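Side-chain contacts in Rho GTPase activating protein 15 (Homo sapiens, PDB 3BYI), which accelerates GTP hydrolysis by Rho-type GTPases such as RAC1 through its RhoGAP domain, the part present here, returning them to the inactive GDP-bound state: residues Q41-E44 with A45-R49; T65-K68 with L69-I72; A95-M98 with F99-L103; H192-Y195 with Q196-A200; A200-M203 with L204-Y207. All coordinates share one frame; numbering follows the deposited sequence.

Contact 1: residues Q41-E44 with A45-R49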
loop_
_atom_site.group_PDB
_atom_site.type_symbol
_atom_site.label_atom_id
_atom_site.label_comp_id
_atom_site.label_asym_id
_atom_site.label_seq_id
_atom_site.Cartn_x
_atom_site.Cartn_y
_atom_site.Cartn_z
ATOM N N GLN A 41 10.888 -1.256 -4.537
ATOM C CA GLN A 41 11.195 -2.360 -5.446
ATOM C C GLN A 41 9.980 -2.842 -6.229
ATOM O O GLN A 41 10.092 -3.177 -7.405
ATOM C CB GLN A 41 11.681 -3.575 -4.694
ATOM C CG GLN A 41 13.118 -3.683 -4.623
ATOM C CD GLN A 41 13.546 -5.065 -4.252
ATOM O OE1 GLN A 41 13.353 -5.491 -3.117
ATOM N NE2 GLN A 41 14.146 -5.783 -5.216
ATOM N N CYS A 42 8.862 -2.997 -5.526
ATOM C CA CYS A 42 7.638 -3.477 -6.133
ATOM C C CYS A 42 7.114 -2.493 -7.147
ATOM O O CYS A 42 6.806 -2.862 -8.262
ATOM C CB CYS A 42 6.577 -3.745 -5.057
ATOM S SG CYS A 42 6.868 -5.305 -4.164
ATOM N N ILE A 43 7.051 -1.235 -6.738
ATOM C CA ILE A 43 6.708 -0.119 -7.615
ATOM C C ILE A 43 7.568 -0.121 -8.874
ATOM O O ILE A 43 7.021 -0.008 -9.985
ATOM C CB ILE A 43 6.818 1.265 -6.880
ATOM C CG1 ILE A 43 5.598 1.427 -5.963
ATOM C CG2 ILE A 43 7.022 2.394 -7.905
ATOM C CD1 ILE A 43 5.616 2.590 -5.057
ATOM N N GLU A 44 8.882 -0.270 -8.722
ATOM C CA GLU A 44 9.764 -0.241 -9.877
ATOM C C GLU A 44 9.435 -1.371 -10.874
ATOM O O GLU A 44 9.420 -1.163 -12.073
ATOM C CB GLU A 44 11.224 -0.367 -9.438
ATOM C CG GLU A 44 12.219 -0.375 -10.609
ATOM C CD GLU A 44 13.521 -1.088 -10.261
ATOM O OE1 GLU A 44 13.547 -1.927 -9.314
ATOM O OE2 GLU A 44 14.517 -0.804 -10.953
ATOM N N ALA A 45 9.229 -2.578 -10.355
ATOM C CA ALA A 45 8.878 -3.734 -11.187
ATOM C C ALA A 45 7.526 -3.559 -11.893
ATOM O O ALA A 45 7.366 -3.933 -13.033
ATOM C CB ALA A 45 8.891 -5.016 -10.362
ATOM N N VAL A 46 6.571 -2.931 -11.219
ATOM C CA VAL A 46 5.267 -2.683 -11.820
ATOM C C VAL A 46 5.364 -1.614 -12.918
ATOM O O VAL A 46 4.809 -1.785 -14.013
ATOM C CB VAL A 46 4.159 -2.382 -10.731
ATOM C CG1 VAL A 46 2.771 -1.991 -11.354
ATOM C CG2 VAL A 46 3.961 -3.608 -9.810
ATOM N N GLU A 47 6.113 -0.553 -12.662
ATOM C CA GLU A 47 6.392 0.444 -13.690
ATOM C C GLU A 47 7.163 -0.111 -14.891
ATOM O O GLU A 47 6.902 0.258 -16.012
ATOM C CB GLU A 47 7.084 1.651 -13.057
ATOM C CG GLU A 47 6.132 2.339 -12.054
ATOM C CD GLU A 47 6.568 3.689 -11.605
ATOM O OE1 GLU A 47 7.587 4.192 -12.111
ATOM O OE2 GLU A 47 5.879 4.273 -10.743
ATOM N N LYS A 48 8.089 -1.022 -14.652
ATOM C CA LYS A 48 8.907 -1.595 -15.706
ATOM C C LYS A 48 8.094 -2.507 -16.608
ATOM O O LYS A 48 8.224 -2.447 -17.821
ATOM C CB LYS A 48 10.035 -2.428 -15.107
ATOM C CG LYS A 48 10.908 -3.158 -16.151
ATOM C CD LYS A 48 12.095 -3.808 -15.500
ATOM C CE LYS A 48 12.997 -4.503 -16.520
ATOM N NZ LYS A 48 14.211 -5.040 -15.807
ATOM N N ARG A 49 7.277 -3.379 -16.017
ATOM C CA ARG A 49 6.585 -4.396 -16.791
ATOM C C ARG A 49 5.122 -4.656 -16.393
ATOM O O ARG A 49 4.573 -5.724 -16.672
ATOM C CB ARG A 49 7.356 -5.712 -16.705
ATOM C CG ARG A 49 7.664 -6.167 -15.315
ATOM C CD ARG A 49 8.656 -7.328 -15.324
ATOM N NE ARG A 49 8.929 -7.741 -13.956
ATOM C CZ ARG A 49 8.252 -8.668 -13.275
ATOM N NH1 ARG A 49 7.282 -9.390 -13.836
ATOM N NH2 ARG A 49 8.604 -8.911 -12.018
#
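Ile43 and Glu47 meet one helical turn apart because of their first torsions. Ile43 sets its CG2 branch anti to the backbone N. Glu47 turns CG anti to its own carbonyl carbon (chi1 -64°) and runs extended from there. The two side chains then lie side by side and point the same way. CG2 of Ile43 touches OE2 of Glu47 at 3.6 Å, and CD of Glu47 is 3.9 Å from the same methyl. Further back, CG of Glu47 rests 3.3 Å from the O of Ile43. That carbonyl also takes the backbone N of Glu47 at 2.9 Å, in a nearly straight bond of 171°. One methyl thus lies against the carboxylate, while its polar partners are elsewhere. OE2 is hydrogen-bonded to ND1 of His153, and OE1 forms a salt bridge with Lys156, both on helix 141-159. An alanine at Glu47 would remove the carboxylate and is likely to cost His153 and Lys156 their partner on this helix. Val46 puts CG2 3.3 Å from the O of Cys42. Lys48 is extended and forms its salt bridge with Asp82. The pattern is that of an amphipathic alpha-helix in the all-helical RhoGAP domain, with i to i+4 bonds along its backbone and Cys42, Ile43 and Val46 turned to helices 89-102 and 141-159.

Contact 2: residues T65-K68 with L69-I72; sequences TIQK and LRFI
Gln67 and Arg70 lie side by side, three residues apart, on helix 63-74 of the all-helical RhoGAP domain. Their closest approach is between OE1 of Gln67 and CD of Arg70, at 3.5 Å. The guanidinium plane is turned 81° from the amide plane, and OE1 comes to it obliquely. Gln67 bends back at its second torsion (chi2 -73°), which carries the amide toward the arginine. Arg70 instead runs extended from CG to NE. A water links the two polar ends. It accepts from NH1 of Arg70 at 3.1 Å. It donates to OE1 of Gln67 at 3.2 Å, and also to the backbone O of that residue. The O of Gln67 receives the backbone N of Phe71 as well, at 3.0 Å, as part of the i to i+4 ladder. The other rungs join Thr65 to Leu69, Ile66 to Arg70 and Lys68 to Ile72. The second shell holds the arginine from the far end. NH2 of Arg70 makes a salt bridge with Glu102 at the end of helix 89-102, and Arg70 also packs on Met98. Ile66 and Leu69 turn to the same helix, on Val91 and Ala95. The polar residues Gln67 and Lys68 lie on the exposed part of the helix. Of the water's three bonds the shortest is to the backbone, 2.6 Å from its oxygen to the O of Gln67.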
loop_
_atom_site.group_PDB
_atom_site.type_symbol
_atom_site.label_atom_id
_atom_site.label_comp_id
_atom_site.label_asym_id
_atom_site.label_seq_id
_atom_site.Cartn_x
_atom_site.Cartn_y
_atom_site.Cartn_z
ATOM N N THR A 65 3.077 -18.293 -4.380
ATOM C CA THR A 65 4.277 -17.588 -4.834
ATOM C C THR A 65 4.456 -16.274 -4.098
ATOM O O THR A 65 5.581 -15.900 -3.799
ATOM C CB THR A 65 4.287 -17.323 -6.378
ATOM O OG1 THR A 65 3.952 -18.534 -7.062
ATOM C CG2 THR A 65 5.663 -16.863 -6.843
ATOM N N ILE A 66 3.363 -15.555 -3.830
ATOM C CA ILE A 66 3.429 -14.347 -2.987
ATOM C C ILE A 66 3.989 -14.688 -1.613
ATOM O O ILE A 66 4.833 -13.969 -1.083
ATOM C CB ILE A 66 2.063 -13.692 -2.809
ATOM C CG1 ILE A 66 1.593 -13.131 -4.169
ATOM C CG2 ILE A 66 2.136 -12.604 -1.722
ATOM C CD1 ILE A 66 0.101 -12.782 -4.252
ATOM N N GLN A 67 3.523 -15.791 -1.034
ATOM C CA GLN A 67 3.956 -16.204 0.290
ATOM C C GLN A 67 5.464 -16.498 0.307
ATOM O O GLN A 67 6.162 -16.181 1.281
ATOM C CB GLN A 67 3.120 -17.396 0.786
ATOM C CG GLN A 67 1.654 -17.028 1.145
ATOM C CD GLN A 67 1.497 -16.209 2.463
ATOM O OE1 GLN A 67 2.439 -15.595 2.916
ATOM N NE2 GLN A 67 0.310 -16.221 3.056
ATOM N N LYS A 68 5.986 -17.080 -0.777
ATOM C CA LYS A 68 7.443 -17.292 -0.901
ATOM C C LYS A 68 8.205 -15.994 -1.084
ATOM O O LYS A 68 9.337 -15.867 -0.622
ATOM C CB LYS A 68 7.804 -18.125 -2.126
ATOM C CG LYS A 68 7.365 -19.541 -2.106
ATOM C CD LYS A 68 7.637 -20.213 -3.422
ATOM C CE LYS A 68 7.434 -21.715 -3.305
ATOM N NZ LYS A 68 7.360 -22.313 -4.664
ATOM N N LEU A 69 7.612 -15.057 -1.821
ATOM C CA LEU A 69 8.186 -13.710 -1.976
ATOM C C LEU A 69 8.314 -13.037 -0.603
ATOM O O LEU A 69 9.380 -12.528 -0.233
ATOM C CB LEU A 69 7.307 -12.840 -2.885
ATOM C CG LEU A 69 7.988 -11.707 -3.680
ATOM C CD1 LEU A 69 6.954 -10.875 -4.509
ATOM C CD2 LEU A 69 8.850 -10.801 -2.832
ATOM N N ARG A 70 7.220 -13.041 0.145
ATOM C CA ARG A 70 7.188 -12.522 1.523
ATOM C C ARG A 70 8.250 -13.168 2.408
ATOM O O ARG A 70 8.936 -12.490 3.178
ATOM C CB ARG A 70 5.821 -12.785 2.116
ATOM C CG ARG A 70 5.666 -12.479 3.577
ATOM C CD ARG A 70 4.273 -12.801 3.950
ATOM N NE ARG A 70 3.967 -12.565 5.332
ATOM C CZ ARG A 70 4.363 -13.359 6.326
ATOM N NH1 ARG A 70 5.077 -14.435 6.081
ATOM N NH2 ARG A 70 4.025 -13.083 7.571
ATOM N N PHE A 71 8.394 -14.481 2.285
ATOM C CA PHE A 71 9.355 -15.202 3.111
ATOM C C PHE A 71 10.791 -14.767 2.833
ATOM O O PHE A 71 11.587 -14.516 3.742
ATOM C CB PHE A 71 9.283 -16.699 2.857
ATOM C CG PHE A 71 10.226 -17.491 3.723
ATOM C CD1 PHE A 71 9.825 -17.920 4.989
ATOM C CD2 PHE A 71 11.522 -17.769 3.301
ATOM C CE1 PHE A 71 10.679 -18.634 5.813
ATOM C CE2 PHE A 71 12.397 -18.511 4.119
ATOM C CZ PHE A 71 11.969 -18.936 5.379
ATOM N N ILE A 72 11.133 -14.737 1.548
ATOM C CA ILE A 72 12.454 -14.284 1.113
ATOM C C ILE A 72 12.740 -12.873 1.658
ATOM O O ILE A 72 13.823 -12.580 2.154
ATOM C CB ILE A 72 12.590 -14.319 -0.440
ATOM C CG1 ILE A 72 12.793 -15.771 -0.929
ATOM C CG2 ILE A 72 13.697 -13.422 -0.896
ATOM C CD1 ILE A 72 12.655 -15.936 -2.486
HETATM O O HOH W 1 5.407 -16.416 3.706
#

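Contact 3: residues A95-M98 with F99-L103; sequences ALKM and FFREL
Apolar contact joins Leu96 to Phe100, one turn on. CE1 of Phe100 lies 3.9 Å from both CG and CD1 of Leu96, and the two side chains point the same way. Phe99 CD2 sits over the centre of the Phe100 ring, 4.1 Å above its plane. An alanine at Phe100 would take away this ring and would probably open a gap between Leu96, Phe99 and Val39 of helix 37-49. Backbone bonds follow the i to i+4 ladder, with N of Arg101 bonded to O of Lys97 at 2.9 Å. Charged side chains run along another side. The guanidinium of Arg101 lies with one face over CB of Lys97, 3.9 Å from its plane. Lys97 bends at its third torsion (chi3 -65°), and its CD is 3.7 Å from NH2 of Arg101. OE1 of Glu102 is 4.1 Å from CG of Met98; its OE2 goes to Arg70. Lys97 lies about 6 Å, side chain to side chain, from Arg58, the predicted arginine finger. Lys97 and Arg101 thus touch through the lysine's methylenes, while the like charges stay 4.2 Å apart at NZ and NH2. NZ of Lys97 is held by the O of Tyr57 as the methylenes pack under the guanidinium.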
loop_
_atom_site.group_PDB
_atom_site.type_symbol
_atom_site.label_atom_id
_atom_site.label_comp_id
_atom_site.label_asym_id
_atom_site.label_seq_id
_atom_site.Cartn_x
_atom_site.Cartn_y
_atom_site.Cartn_z
ATOM N N ALA A 95 2.002 -8.965 -3.412
ATOM C CA ALA A 95 2.938 -8.895 -2.303
ATOM C C ALA A 95 3.009 -7.476 -1.763
ATOM O O ALA A 95 3.062 -7.272 -0.551
ATOM C CB ALA A 95 4.357 -9.435 -2.747
ATOM N N LEU A 96 2.962 -6.482 -2.643
ATOM C CA LEU A 96 2.897 -5.081 -2.206
ATOM C C LEU A 96 1.655 -4.852 -1.354
ATOM O O LEU A 96 1.755 -4.339 -0.248
ATOM C CB LEU A 96 2.861 -4.115 -3.392
ATOM C CG LEU A 96 3.092 -2.641 -3.031
ATOM C CD1 LEU A 96 4.377 -2.541 -2.199
ATOM C CD2 LEU A 96 3.171 -1.712 -4.328
ATOM N N LYS A 97 0.497 -5.288 -1.842
ATOM C CA LYS A 97 -0.741 -5.098 -1.106
ATOM C C LYS A 97 -0.740 -5.832 0.220
ATOM O O LYS A 97 -1.241 -5.317 1.215
ATOM C CB LYS A 97 -1.945 -5.544 -1.942
ATOM C CG LYS A 97 -2.287 -4.610 -3.122
ATOM C CD LYS A 97 -3.560 -5.067 -3.821
ATOM C CE LYS A 97 -3.425 -6.433 -4.502
ATOM N NZ LYS A 97 -4.674 -6.776 -5.197
ATOM N N MET A 98 -0.198 -7.045 0.212
ATOM C CA MET A 98 -0.052 -7.854 1.431
ATOM C C MET A 98 0.817 -7.149 2.478
ATOM O O MET A 98 0.543 -7.258 3.672
ATOM C CB MET A 98 0.561 -9.237 1.109
ATOM C CG MET A 98 0.720 -10.117 2.318
ATOM S SD MET A 98 1.297 -11.796 2.009
ATOM C CE MET A 98 -0.250 -12.503 1.396
ATOM N N PHE A 99 1.860 -6.460 2.025
ATOM C CA PHE A 99 2.714 -5.664 2.902
ATOM C C PHE A 99 1.877 -4.615 3.603
ATOM O O PHE A 99 1.893 -4.518 4.826
ATOM C CB PHE A 99 3.880 -5.025 2.122
ATOM C CG PHE A 99 4.708 -4.060 2.944
ATOM C CD1 PHE A 99 5.697 -4.536 3.811
ATOM C CD2 PHE A 99 4.484 -2.686 2.864
ATOM C CE1 PHE A 99 6.427 -3.677 4.551
ATOM C CE2 PHE A 99 5.214 -1.790 3.645
ATOM C CZ PHE A 99 6.193 -2.263 4.457
ATOM N N PHE A 100 1.095 -3.861 2.840
ATOM C CA PHE A 100 0.264 -2.826 3.441
ATOM C C PHE A 100 -0.839 -3.382 4.355
ATOM O O PHE A 100 -1.153 -2.797 5.407
ATOM C CB PHE A 100 -0.318 -1.926 2.377
ATOM C CG PHE A 100 0.689 -0.979 1.795
ATOM C CD1 PHE A 100 1.175 -1.163 0.502
ATOM C CD2 PHE A 100 1.177 0.071 2.554
ATOM C CE1 PHE A 100 2.122 -0.304 -0.017
ATOM C CE2 PHE A 100 2.093 0.953 2.036
ATOM C CZ PHE A 100 2.571 0.769 0.750
ATOM N N ARG A 101 -1.396 -4.537 3.974
ATOM C CA ARG A 101 -2.422 -5.194 4.787
ATOM C C ARG A 101 -1.854 -5.750 6.091
ATOM O O ARG A 101 -2.575 -5.833 7.065
ATOM C CB ARG A 101 -3.148 -6.328 4.012
ATOM C CG ARG A 101 -4.201 -5.834 3.004
ATOM C CD ARG A 101 -4.563 -6.908 1.934
ATOM N NE ARG A 101 -5.294 -6.296 0.815
ATOM C CZ ARG A 101 -5.396 -6.794 -0.424
ATOM N NH1 ARG A 101 -4.842 -7.952 -0.766
ATOM N NH2 ARG A 101 -6.083 -6.123 -1.342
ATOM N N GLU A 102 -0.577 -6.127 6.091
ATOM C CA GLU A 102 0.036 -6.769 7.269
ATOM C C GLU A 102 0.685 -5.756 8.219
ATOM O O GLU A 102 1.075 -6.129 9.278
ATOM C CB GLU A 102 1.014 -7.892 6.829
ATOM C CG GLU A 102 1.248 -8.918 7.916
ATOM C CD GLU A 102 1.992 -10.131 7.444
ATOM O OE1 GLU A 102 1.993 -10.419 6.233
ATOM O OE2 GLU A 102 2.597 -10.796 8.310
ATOM N N LEU A 103 0.779 -4.480 7.846
ATOM C CA LEU A 103 1.275 -3.449 8.751
ATOM C C LEU A 103 0.433 -3.528 9.983
ATOM O O LEU A 103 -0.742 -3.717 9.858
ATOM C CB LEU A 103 1.117 -2.079 8.095
ATOM C CG LEU A 103 2.097 -1.777 6.957
ATOM C CD1 LEU A 103 1.839 -0.413 6.361
ATOM C CD2 LEU A 103 3.476 -1.833 7.485
#

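Contact 4: residues H192-Y195 with Q196-A200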
loop_
_atom_site.group_PDB
_atom_site.type_symbol
_atom_site.label_atom_id
_atom_site.label_comp_id
_atom_site.label_asym_id
_atom_site.label_seq_id
_atom_site.Cartn_x
_atom_site.Cartn_y
_atom_site.Cartn_z
ATOM N N HIS A 192 -18.377 3.284 6.088
ATOM C CA HIS A 192 -16.910 3.360 6.230
ATOM C C HIS A 192 -16.172 2.915 4.950
ATOM O O HIS A 192 -15.090 3.423 4.607
ATOM C CB HIS A 192 -16.423 2.587 7.473
ATOM C CG HIS A 192 -16.691 3.296 8.773
ATOM N ND1 HIS A 192 -16.429 2.729 10.004
ATOM C CD2 HIS A 192 -17.214 4.521 9.033
ATOM C CE1 HIS A 192 -16.765 3.582 10.960
ATOM N NE2 HIS A 192 -17.252 4.672 10.398
ATOM N N MET A 193 -16.771 1.964 4.245
ATOM C CA MET A 193 -16.222 1.506 2.976
ATOM C C MET A 193 -16.266 2.610 1.890
ATOM O O MET A 193 -15.319 2.812 1.141
ATOM C CB MET A 193 -16.941 0.233 2.519
ATOM C CG MET A 193 -16.573 -1.011 3.364
ATOM S SD MET A 193 -17.463 -2.537 2.925
ATOM C CE MET A 193 -19.081 -2.300 3.638
ATOM N N VAL A 194 -17.355 3.346 1.816
ATOM C CA VAL A 194 -17.406 4.501 0.916
ATOM C C VAL A 194 -16.398 5.575 1.325
ATOM O O VAL A 194 -15.753 6.177 0.476
ATOM C CB VAL A 194 -18.826 5.095 0.825
ATOM C CG1 VAL A 194 -18.913 6.229 -0.235
ATOM C CG2 VAL A 194 -19.804 3.967 0.445
ATOM N N TYR A 195 -16.287 5.839 2.619
ATOM C CA TYR A 195 -15.379 6.865 3.113
ATOM C C TYR A 195 -13.958 6.599 2.638
ATOM O O TYR A 195 -13.288 7.485 2.120
ATOM C CB TYR A 195 -15.342 6.892 4.619
ATOM C CG TYR A 195 -16.504 7.532 5.328
ATOM C CD1 TYR A 195 -17.475 8.268 4.657
ATOM C CD2 TYR A 195 -16.590 7.434 6.716
ATOM C CE1 TYR A 195 -18.529 8.860 5.357
ATOM C CE2 TYR A 195 -17.629 8.011 7.415
ATOM C CZ TYR A 195 -18.592 8.731 6.748
ATOM O OH TYR A 195 -19.599 9.303 7.491
ATOM N N GLN A 196 -13.487 5.385 2.852
ATOM C CA GLN A 196 -12.124 5.080 2.548
ATOM C C GLN A 196 -11.824 5.030 1.049
ATOM O O GLN A 196 -10.767 5.491 0.617
ATOM C CB GLN A 196 -11.711 3.795 3.229
ATOM C CG GLN A 196 -12.349 2.546 2.723
ATOM C CD GLN A 196 -12.050 1.395 3.653
ATOM O OE1 GLN A 196 -11.270 1.544 4.588
ATOM N NE2 GLN A 196 -12.650 0.246 3.403
ATOM N N ASN A 197 -12.747 4.497 0.256
ATOM C CA ASN A 197 -12.593 4.506 -1.190
ATOM C C ASN A 197 -12.607 5.937 -1.771
ATOM O O ASN A 197 -11.862 6.251 -2.701
ATOM C CB ASN A 197 -13.708 3.690 -1.829
ATOM C CG ASN A 197 -13.560 2.220 -1.527
ATOM O OD1 ASN A 197 -12.738 1.854 -0.711
ATOM N ND2 ASN A 197 -14.357 1.378 -2.169
ATOM N N GLN A 198 -13.445 6.800 -1.211
ATOM C CA GLN A 198 -13.476 8.179 -1.644
ATOM C C GLN A 198 -12.194 8.905 -1.297
ATOM O O GLN A 198 -11.737 9.731 -2.080
ATOM C CB GLN A 198 -14.673 8.925 -1.064
ATOM C CG GLN A 198 -16.000 8.595 -1.763
ATOM C CD GLN A 198 -15.935 8.774 -3.249
ATOM O OE1 GLN A 198 -15.912 7.792 -4.011
ATOM N NE2 GLN A 198 -15.873 10.039 -3.681
ATOM N N ILE A 199 -11.620 8.618 -0.127
ATOM C CA ILE A 199 -10.356 9.235 0.277
ATOM C C ILE A 199 -9.249 8.766 -0.646
ATOM O O ILE A 199 -8.426 9.560 -1.110
ATOM C CB ILE A 199 -9.943 8.906 1.743
ATOM C CG1 ILE A 199 -10.912 9.552 2.754
ATOM C CG2 ILE A 199 -8.532 9.409 2.008
ATOM C CD1 ILE A 199 -11.042 8.814 4.055
ATOM N N ALA A 200 -9.214 7.457 -0.919
ATOM C CA ALA A 200 -8.195 6.941 -1.840
ATOM C C ALA A 200 -8.345 7.530 -3.244
ATOM O O ALA A 200 -7.357 7.887 -3.858
ATOM C CB ALA A 200 -8.170 5.411 -1.871
#
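Gln196 meets His192 and Met193 with nearly every atom of its side chain. CB lies 3.7 Å from the O of His192. The first torsion puts CG between the backbone N and the carbonyl carbon (chi1 68°). This turns CG back along the helix, where it rests 3.4 Å from the O of Met193 and equally near the O of His192. The chain then runs extended. CD is 3.8 Å from the O of His192. At the tip, NE2 reaches the backbone of Met193, 3.8 Å from its CA, and lies 4.1 Å from its CG. The amide finds its polar partners outside these residues: NE2 bonds to OE1 of Glu183, and OE1 to the backbone N of Ala182. Gln196 also packs on Pro177 and Leu180 of helix 168-180. CD1 of Ile199 lies 3.2 Å from the O of Tyr195, and the side chain packs on Phe116 and Ile120 of helix 110-120. CG1 of Val194 lies 4.1 Å from CG of Gln198. Helix 189-205 is thus joined to both helices of the RhoGAP domain. The carbonyls of residues 192 to 195 accept the i to i+4 N-H bonds, and CH groups such as Gln196 CG and Ile199 CD1 pack beside them. The buried amide of Gln196 is satisfied at both ends. Its two bonds fix which way it faces and tie the helix to the chain after helix 168-180.

Contact 5: residues A200-M203 with L204-Y207; sequences AELM and LSEY
Hydrogen bonds gather on the O of Glu201. The backbone N of Ser205 reaches it at 2.8 Å in a nearly straight bond (172°). The hydroxyl OG of Ser205 donates to the same oxygen at 2.9 Å and comes from above the carbonyl plane, 38° out of it. The serine does this by placing OG between its backbone N and carbonyl carbon (chi1 66°), which folds the hydroxyl back over the preceding turn. N of Leu204 bonds to the O of Ala200 and only weakly to the O of Glu201. N of Glu206 closes the last turn on the O of Leu202. Apolar contact is carried by Leu202 and Glu206, whose side chains cross at a slant. CD1 of Leu202 touches CG of Glu206 at 3.5 Å. Glu206 bends at its second torsion, which carries the carboxylate away from Leu202, and OE2 bonds to ND2 of Asn125 on helix 125-138. The end of Glu201 is held elsewhere, OE1 by NE2 of Gln169. Tyr207 makes a van der Waals approach to the O of Met203, with CA at 3.3 Å and the ring edge near that oxygen. Leu204 packs on Leu154 and Leu171. Here helix 189-205 ends: Glu206 leaves helical angles and takes the N-cap position of helix 207-211. The O of Glu201 takes both N and OG of Ser205, so the exposed hydroxyl is satisfied within the last turn.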
loop_
_atom_site.group_PDB
_atom_site.type_symbol
_atom_site.label_atom_id
_atom_site.label_comp_id
_atom_site.label_asym_id
_atom_site.label_seq_id
_atom_site.Cartn_x
_atom_site.Cartn_y
_atom_site.Cartn_z
ATOM N N ALA A 200 -9.214 7.457 -0.919
ATOM C CA ALA A 200 -8.195 6.941 -1.840
ATOM C C ALA A 200 -8.345 7.530 -3.244
ATOM O O ALA A 200 -7.357 7.887 -3.858
ATOM C CB ALA A 200 -8.170 5.411 -1.871
ATOM N N GLU A 201 -9.572 7.617 -3.758
ATOM C CA GLU A 201 -9.824 8.239 -5.054
ATOM C C GLU A 201 -9.325 9.689 -5.123
ATOM O O GLU A 201 -8.732 10.105 -6.131
ATOM C CB GLU A 201 -11.322 8.201 -5.386
ATOM C CG GLU A 201 -11.810 6.866 -5.829
ATOM C CD GLU A 201 -13.193 6.885 -6.446
ATOM O OE1 GLU A 201 -13.540 7.848 -7.148
ATOM O OE2 GLU A 201 -13.932 5.910 -6.220
ATOM N N LEU A 202 -9.561 10.468 -4.065
ATOM C CA LEU A 202 -9.123 11.873 -4.069
ATOM C C LEU A 202 -7.599 11.994 -4.040
ATOM O O LEU A 202 -7.021 12.879 -4.719
ATOM C CB LEU A 202 -9.681 12.653 -2.884
ATOM C CG LEU A 202 -9.419 14.168 -2.897
ATOM C CD1 LEU A 202 -10.131 14.857 -4.108
ATOM C CD2 LEU A 202 -9.865 14.741 -1.604
ATOM N N MET A 203 -6.947 11.129 -3.255
ATOM C CA MET A 203 -5.497 11.166 -3.169
ATOM C C MET A 203 -4.869 10.816 -4.516
ATOM O O MET A 203 -3.791 11.295 -4.877
ATOM C CB MET A 203 -4.963 10.197 -2.113
ATOM C CG MET A 203 -5.521 10.383 -0.710
ATOM S SD MET A 203 -4.665 11.583 0.272
ATOM C CE MET A 203 -3.072 10.803 0.401
ATOM N N LEU A 204 -5.566 9.976 -5.267
ATOM C CA LEU A 204 -5.133 9.576 -6.598
ATOM C C LEU A 204 -5.444 10.654 -7.650
ATOM O O LEU A 204 -4.543 11.123 -8.353
ATOM C CB LEU A 204 -5.857 8.299 -6.971
ATOM C CG LEU A 204 -5.421 7.491 -8.175
ATOM C CD1 LEU A 204 -3.876 7.415 -8.324
ATOM C CD2 LEU A 204 -6.049 6.105 -7.968
ATOM N N SER A 205 -6.710 11.045 -7.745
ATOM C CA SER A 205 -7.127 11.963 -8.797
ATOM C C SER A 205 -6.595 13.403 -8.596
ATOM O O SER A 205 -6.485 14.147 -9.545
ATOM C CB SER A 205 -8.656 11.952 -8.957
ATOM O OG SER A 205 -9.286 12.464 -7.799
ATOM N N GLU A 206 -6.273 13.784 -7.367
ATOM C CA GLU A 206 -5.755 15.121 -7.092
ATOM C C GLU A 206 -4.358 15.053 -6.510
ATOM O O GLU A 206 -3.942 15.930 -5.752
ATOM C CB GLU A 206 -6.680 15.891 -6.153
ATOM C CG GLU A 206 -8.093 16.126 -6.694
ATOM C CD GLU A 206 -8.152 17.060 -7.895
ATOM O OE1 GLU A 206 -7.120 17.669 -8.261
ATOM O OE2 GLU A 206 -9.250 17.189 -8.479
ATOM N N TYR A 207 -3.632 14.014 -6.898
ATOM C CA TYR A 207 -2.258 13.786 -6.458
ATOM C C TYR A 207 -1.386 15.044 -6.523
ATOM O O TYR A 207 -0.715 15.397 -5.568
ATOM C CB TYR A 207 -1.601 12.723 -7.354
ATOM C CG TYR A 207 -0.125 12.522 -7.036
ATOM C CD1 TYR A 207 0.269 11.739 -5.949
ATOM C CD2 TYR A 207 0.861 13.136 -7.784
ATOM C CE1 TYR A 207 1.591 11.569 -5.633
ATOM C CE2 TYR A 207 2.193 12.978 -7.463
ATOM C CZ TYR A 207 2.556 12.196 -6.379
ATOM O OH TYR A 207 3.887 12.000 -6.061
#

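All five contacts join neighbouring turns of single helices in the RhoGAP domain. Contact 3 is the most buried, its centre about 6 Å from the chain's centre. Contacts 1, 2, 4 and 5 are partly buried, and contact 2 has the most exposed residues. Contacts 1 and 2 both pack on helix 89-102 of contact 3, contact 2 also by a salt bridge, but do not touch each other. Contacts 4 and 5 share Ala200 and helix 189-205, away from the other three. Contact 1 sets a methyl against a carboxylate that goes to helix 141-159. Contact 2 uses a water; contact 3 combines aromatic packing with a lysine and an arginine packed side by side. Contact 4 relies on a buried amide, contact 5 on a serine hydroxyl.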